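Local coordinates for protein lactose Operon Repressor (Escherichia coli, PDB 1JYE) that represses transcription of the lactose operon, binding operator DNA as a dimer in this C-terminally truncated form, a variant with increased thermostability and decreased operator affinity, at residues L174-G187 / V238-A250. The protein carries 1 engineered substitution. Numbering follows the deposited sequence.
Sequences LVALGHQQIALLAG and VPTAMLVANDQMA
His179 and Thr240 meet through a nearly straight hydrogen bond, His179 ND1 to Thr240 OG1 at 2.8 Å and 175°, with either atom a possible donor. His179 CB lies near both Thr240 OG1 and the methyl of Ala241; CG, anti to the carbonyl carbon (chi1 -69°), swings the ring over that methyl, with CG 3.6 Å from Ala241 CB. The methyl covers one ring face 18° off the normal, a CH-pi contact. His179 CE1 lies 3.2 Å from Thr240 O, while NE2 at the far end hydrogen-bonds to Leu330 O, so both ring nitrogens have partners that fix the ring's rotation. Replacing His179 with an alanine is likely to cost Thr240 OG1 and Leu330 O their shared imidazole partner and strip the ring from one side of the Ala241 methyl. Gln181 O accepts from Thr240 N at 2.9 Å, and a water joins Gln180 N to Thr240 OG1.

Beyond this entry, strands 182-186 and 241-244 run nearly parallel as the two central strands of a four-stranded parallel sheet of order 2-1-3-4, part of a periplasmic binding protein-like domain. The ladder alternates: Ala183 N gives to Ala241 O, Leu243 N to Ala183 O, Leu185 N to Leu243 O, and Ala245 N to Leu185 O at 2.9 Å. On one face Leu184 CD2 lies 3.6 Å from Leu243 CD1, the two side chains pointing the same way. Leu174, from helix 163-177, slides past Leu243 in the opposite direction, CD1 to CG at 3.6 Å. The other face pairs Leu185 CD2 with Val244 CG1 at 3.8 Å, and there Ala183 CB packs on Pro239 CG, both touching Met232 of helix 222-234.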
loop_
_atom_site.group_PDB
_atom_site.type_symbol
_atom_site.label_atom_id
_atom_site.label_comp_id
_atom_site.label_asym_id
_atom_site.label_seq_id
_atom_site.Cartn_x
_atom_site.Cartn_y
_atom_site.Cartn_z
ATOM N N LEU A 174 7.887 -22.585 -13.759
ATOM C CA LEU A 174 7.548 -22.458 -15.173
ATOM C C LEU A 174 8.186 -23.564 -16.005
ATOM O O LEU A 174 7.552 -24.119 -16.903
ATOM C CB LEU A 174 7.984 -21.089 -15.703
ATOM C CG LEU A 174 7.219 -19.909 -15.089
ATOM C CD1 LEU A 174 7.751 -18.601 -15.632
ATOM C CD2 LEU A 174 5.730 -20.054 -15.403
ATOM N N VAL A 175 9.439 -23.887 -15.705
ATOM C CA VAL A 175 10.135 -24.942 -16.442
ATOM C C VAL A 175 9.449 -26.290 -16.227
ATOM O O VAL A 175 9.250 -27.056 -17.179
ATOM C CB VAL A 175 11.612 -25.045 -16.008
ATOM C CG1 VAL A 175 12.267 -26.272 -16.646
ATOM C CG2 VAL A 175 12.356 -23.786 -16.429
ATOM N N ALA A 176 9.080 -26.567 -14.979
ATOM C CA ALA A 176 8.421 -27.818 -14.629
ATOM C C ALA A 176 7.082 -27.961 -15.347
ATOM O O ALA A 176 6.654 -29.075 -15.650
ATOM C CB ALA A 176 8.218 -27.899 -13.120
ATOM N N LEU A 177 6.423 -26.835 -15.609
ATOM C CA LEU A 177 5.142 -26.847 -16.305
ATOM C C LEU A 177 5.323 -27.048 -17.807
ATOM O O LEU A 177 4.355 -27.303 -18.524
ATOM C CB LEU A 177 4.376 -25.545 -16.044
ATOM C CG LEU A 177 3.755 -25.399 -14.653
ATOM C CD1 LEU A 177 3.211 -23.987 -14.481
ATOM C CD2 LEU A 177 2.646 -26.432 -14.470
ATOM N N GLY A 178 6.564 -26.926 -18.281
ATOM C CA GLY A 178 6.841 -27.120 -19.696
ATOM C C GLY A 178 7.140 -25.872 -20.512
ATOM O O GLY A 178 7.296 -25.945 -21.732
ATOM N N HIS A 179 7.231 -24.720 -19.854
ATOM C CA HIS A 179 7.501 -23.471 -20.562
ATOM C C HIS A 179 8.937 -23.349 -21.063
ATOM O O HIS A 179 9.884 -23.659 -20.343
ATOM C CB HIS A 179 7.179 -22.280 -19.659
ATOM C CG HIS A 179 5.718 -22.108 -19.396
ATOM N ND1 HIS A 179 4.856 -21.559 -20.321
ATOM C CD2 HIS A 179 4.958 -22.455 -18.331
ATOM C CE1 HIS A 179 3.627 -21.578 -19.838
ATOM N NE2 HIS A 179 3.662 -22.118 -18.633
ATOM N N GLN A 180 9.073 -22.877 -22.300
ATOM C CA GLN A 180 10.374 -22.683 -22.935
ATOM C C GLN A 180 10.489 -21.266 -23.497
ATOM O O GLN A 180 11.591 -20.751 -23.666
ATOM C CB GLN A 180 10.564 -23.700 -24.065
ATOM C CG GLN A 180 10.565 -25.151 -23.608
ATOM C CD GLN A 180 11.763 -25.496 -22.746
ATOM O OE1 GLN A 180 11.937 -24.953 -21.656
ATOM N NE2 GLN A 180 12.600 -26.406 -23.235
ATOM N N GLN A 181 9.345 -20.649 -23.794
ATOM C CA GLN A 181 9.291 -19.284 -24.327
ATOM C C GLN A 181 8.907 -18.365 -23.175
ATOM O O GLN A 181 7.724 -18.146 -22.912
ATOM C CB GLN A 181 8.235 -19.183 -25.430
ATOM C CG GLN A 181 8.545 -19.981 -26.687
ATOM C CD GLN A 181 9.732 -19.427 -27.449
ATOM O OE1 GLN A 181 10.884 -19.635 -27.068
ATOM N NE2 GLN A 181 9.455 -18.704 -28.527
ATOM N N ILE A 182 9.911 -17.813 -22.506
ATOM C CA ILE A 182 9.679 -16.970 -21.342
ATOM C C ILE A 182 10.181 -15.538 -21.467
ATOM O O ILE A 182 11.250 -15.286 -22.019
ATOM C CB ILE A 182 10.326 -17.631 -20.108
ATOM C CG1 ILE A 182 9.738 -19.035 -19.928
ATOM C CG2 ILE A 182 10.104 -16.775 -18.858
ATOM C CD1 ILE A 182 10.427 -19.878 -18.879
ATOM N N ALA A 183 9.394 -14.596 -20.954
ATOM C CA ALA A 183 9.773 -13.192 -20.985
ATOM C C ALA A 183 9.947 -12.715 -19.550
ATOM O O ALA A 183 9.307 -13.237 -18.634
ATOM C CB ALA A 183 8.704 -12.361 -21.692
ATOM N N LEU A 184 10.821 -11.733 -19.362
ATOM C CA LEU A 184 11.093 -11.182 -18.041
ATOM C C LEU A 184 10.687 -9.720 -17.957
ATOM O O LEU A 184 10.930 -8.948 -18.882
ATOM C CB LEU A 184 12.588 -11.277 -17.717
ATOM C CG LEU A 184 13.280 -12.632 -17.879
ATOM C CD1 LEU A 184 14.764 -12.482 -17.530
ATOM C CD2 LEU A 184 12.617 -13.667 -16.989
ATOM N N LEU A 185 10.059 -9.341 -16.849
ATOM C CA LEU A 185 9.681 -7.948 -16.632
ATOM C C LEU A 185 10.301 -7.584 -15.294
ATOM O O LEU A 185 9.762 -7.905 -14.233
ATOM C CB LEU A 185 8.159 -7.775 -16.583
ATOM C CG LEU A 185 7.687 -6.357 -16.229
ATOM C CD1 LEU A 185 8.385 -5.326 -17.113
ATOM C CD2 LEU A 185 6.177 -6.273 -16.402
ATOM N N ALA A 186 11.450 -6.921 -15.362
ATOM C CA ALA A 186 12.200 -6.535 -14.175
ATOM C C ALA A 186 11.712 -5.256 -13.522
ATOM O O ALA A 186 10.994 -4.464 -14.131
ATOM C CB ALA A 186 13.682 -6.390 -14.535
ATOM N N GLY A 187 12.109 -5.075 -12.266
ATOM C CA GLY A 187 11.767 -3.865 -11.544
ATOM C C GLY A 187 12.771 -2.816 -11.991
ATOM O O GLY A 187 13.647 -3.122 -12.801
ATOM N N VAL A 238 5.328 -12.938 -28.295
ATOM C CA VAL A 238 4.319 -13.564 -27.452
ATOM C C VAL A 238 4.868 -14.781 -26.721
ATOM O O VAL A 238 4.925 -15.884 -27.269
ATOM C CB VAL A 238 3.089 -14.001 -28.289
ATOM C CG1 VAL A 238 1.970 -14.475 -27.374
ATOM C CG2 VAL A 238 2.618 -12.847 -29.156
ATOM N N PRO A 239 5.285 -14.595 -25.464
ATOM C CA PRO A 239 5.823 -15.712 -24.690
ATOM C C PRO A 239 4.667 -16.563 -24.184
ATOM O O PRO A 239 3.508 -16.167 -24.303
ATOM C CB PRO A 239 6.551 -15.008 -23.552
ATOM C CG PRO A 239 5.625 -13.850 -23.270
ATOM C CD PRO A 239 5.297 -13.348 -24.673
ATOM N N THR A 240 4.972 -17.735 -23.641
ATOM C CA THR A 240 3.926 -18.576 -23.081
ATOM C C THR A 240 3.888 -18.310 -21.578
ATOM O O THR A 240 2.936 -18.676 -20.897
ATOM C CB THR A 240 4.173 -20.083 -23.342
ATOM O OG1 THR A 240 5.449 -20.471 -22.820
ATOM C CG2 THR A 240 4.116 -20.377 -24.837
ATOM N N ALA A 241 4.926 -17.652 -21.068
ATOM C CA ALA A 241 4.992 -17.333 -19.645
ATOM C C ALA A 241 5.838 -16.095 -19.376
ATOM O O ALA A 241 6.759 -15.775 -20.129
ATOM C CB ALA A 241 5.548 -18.524 -18.865
ATOM N N MET A 242 5.513 -15.404 -18.288
ATOM C CA MET A 242 6.233 -14.203 -17.896
ATOM C C MET A 242 6.599 -14.236 -16.419
ATOM O O MET A 242 5.788 -14.625 -15.580
ATOM C CB MET A 242 5.374 -12.953 -18.138
ATOM C CG MET A 242 5.036 -12.648 -19.586
ATOM S SD MET A 242 4.000 -11.164 -19.695
ATOM C CE MET A 242 5.195 -9.876 -19.402
ATOM N N LEU A 243 7.833 -13.845 -16.109
ATOM C CA LEU A 243 8.285 -13.736 -14.727
ATOM C C LEU A 243 8.258 -12.226 -14.502
ATOM O O LEU A 243 8.938 -11.480 -15.205
ATOM C CB LEU A 243 9.713 -14.279 -14.577
ATOM C CG LEU A 243 9.797 -15.805 -14.541
ATOM C CD1 LEU A 243 11.227 -16.257 -14.834
ATOM C CD2 LEU A 243 9.329 -16.310 -13.184
ATOM N N VAL A 244 7.451 -11.772 -13.544
ATOM C CA VAL A 244 7.321 -10.340 -13.272
ATOM C C VAL A 244 7.876 -9.989 -11.889
ATOM O O VAL A 244 7.665 -10.722 -10.923
ATOM C CB VAL A 244 5.841 -9.913 -13.399
ATOM C CG1 VAL A 244 5.714 -8.407 -13.258
ATOM C CG2 VAL A 244 5.298 -10.368 -14.752
ATOM N N ALA A 245 8.574 -8.856 -11.809
ATOM C CA ALA A 245 9.254 -8.425 -10.591
ATOM C C ALA A 245 8.427 -8.170 -9.334
ATOM O O ALA A 245 8.972 -8.181 -8.233
ATOM C CB ALA A 245 10.141 -7.214 -10.897
ATOM N N ASN A 246 7.138 -7.896 -9.485
ATOM C CA ASN A 246 6.295 -7.743 -8.304
ATOM C C ASN A 246 4.845 -7.942 -8.691
ATOM O O ASN A 246 4.513 -7.987 -9.874
ATOM C CB ASN A 246 6.563 -6.410 -7.560
ATOM C CG ASN A 246 5.887 -5.203 -8.189
ATOM O OD1 ASN A 246 5.471 -5.224 -9.339
ATOM N ND2 ASN A 246 5.801 -4.118 -7.414
ATOM N N ASP A 247 3.981 -8.107 -7.698
ATOM C CA ASP A 247 2.581 -8.365 -7.982
ATOM C C ASP A 247 1.851 -7.234 -8.691
ATOM O O ASP A 247 1.001 -7.488 -9.540
ATOM C CB ASP A 247 1.851 -8.745 -6.690
ATOM C CG ASP A 247 2.319 -10.076 -6.129
ATOM O OD1 ASP A 247 2.969 -10.848 -6.874
ATOM O OD2 ASP A 247 2.031 -10.362 -4.948
ATOM N N GLN A 248 2.174 -5.991 -8.360
ATOM C CA GLN A 248 1.507 -4.875 -9.013
ATOM C C GLN A 248 1.855 -4.809 -10.496
ATOM O O GLN A 248 0.980 -4.584 -11.324
ATOM C CB GLN A 248 1.854 -3.567 -8.308
ATOM C CG GLN A 248 1.147 -3.427 -6.969
ATOM C CD GLN A 248 1.785 -2.383 -6.089
ATOM O OE1 GLN A 248 2.876 -2.588 -5.563
ATOM N NE2 GLN A 248 1.111 -1.249 -5.930
ATOM N N MET A 249 3.122 -5.008 -10.845
ATOM C CA MET A 249 3.463 -4.993 -12.260
ATOM C C MET A 249 2.808 -6.200 -12.922
ATOM O O MET A 249 2.429 -6.141 -14.089
ATOM C CB MET A 249 4.982 -5.032 -12.467
ATOM C CG MET A 249 5.676 -3.752 -12.045
ATOM S SD MET A 249 7.369 -3.662 -12.649
ATOM C CE MET A 249 8.132 -4.861 -11.652
ATOM N N ALA A 250 2.666 -7.292 -12.175
ATOM C CA ALA A 250 2.035 -8.493 -12.724
ATOM C C ALA A 250 0.574 -8.200 -13.039
ATOM O O ALA A 250 0.036 -8.687 -14.031
ATOM C CB ALA A 250 2.142 -9.661 -11.743
HETATM O O HOH W 1 6.829 -22.366 -24.018
HETATM O O HOH W 2 7.016 -17.344 -28.405
#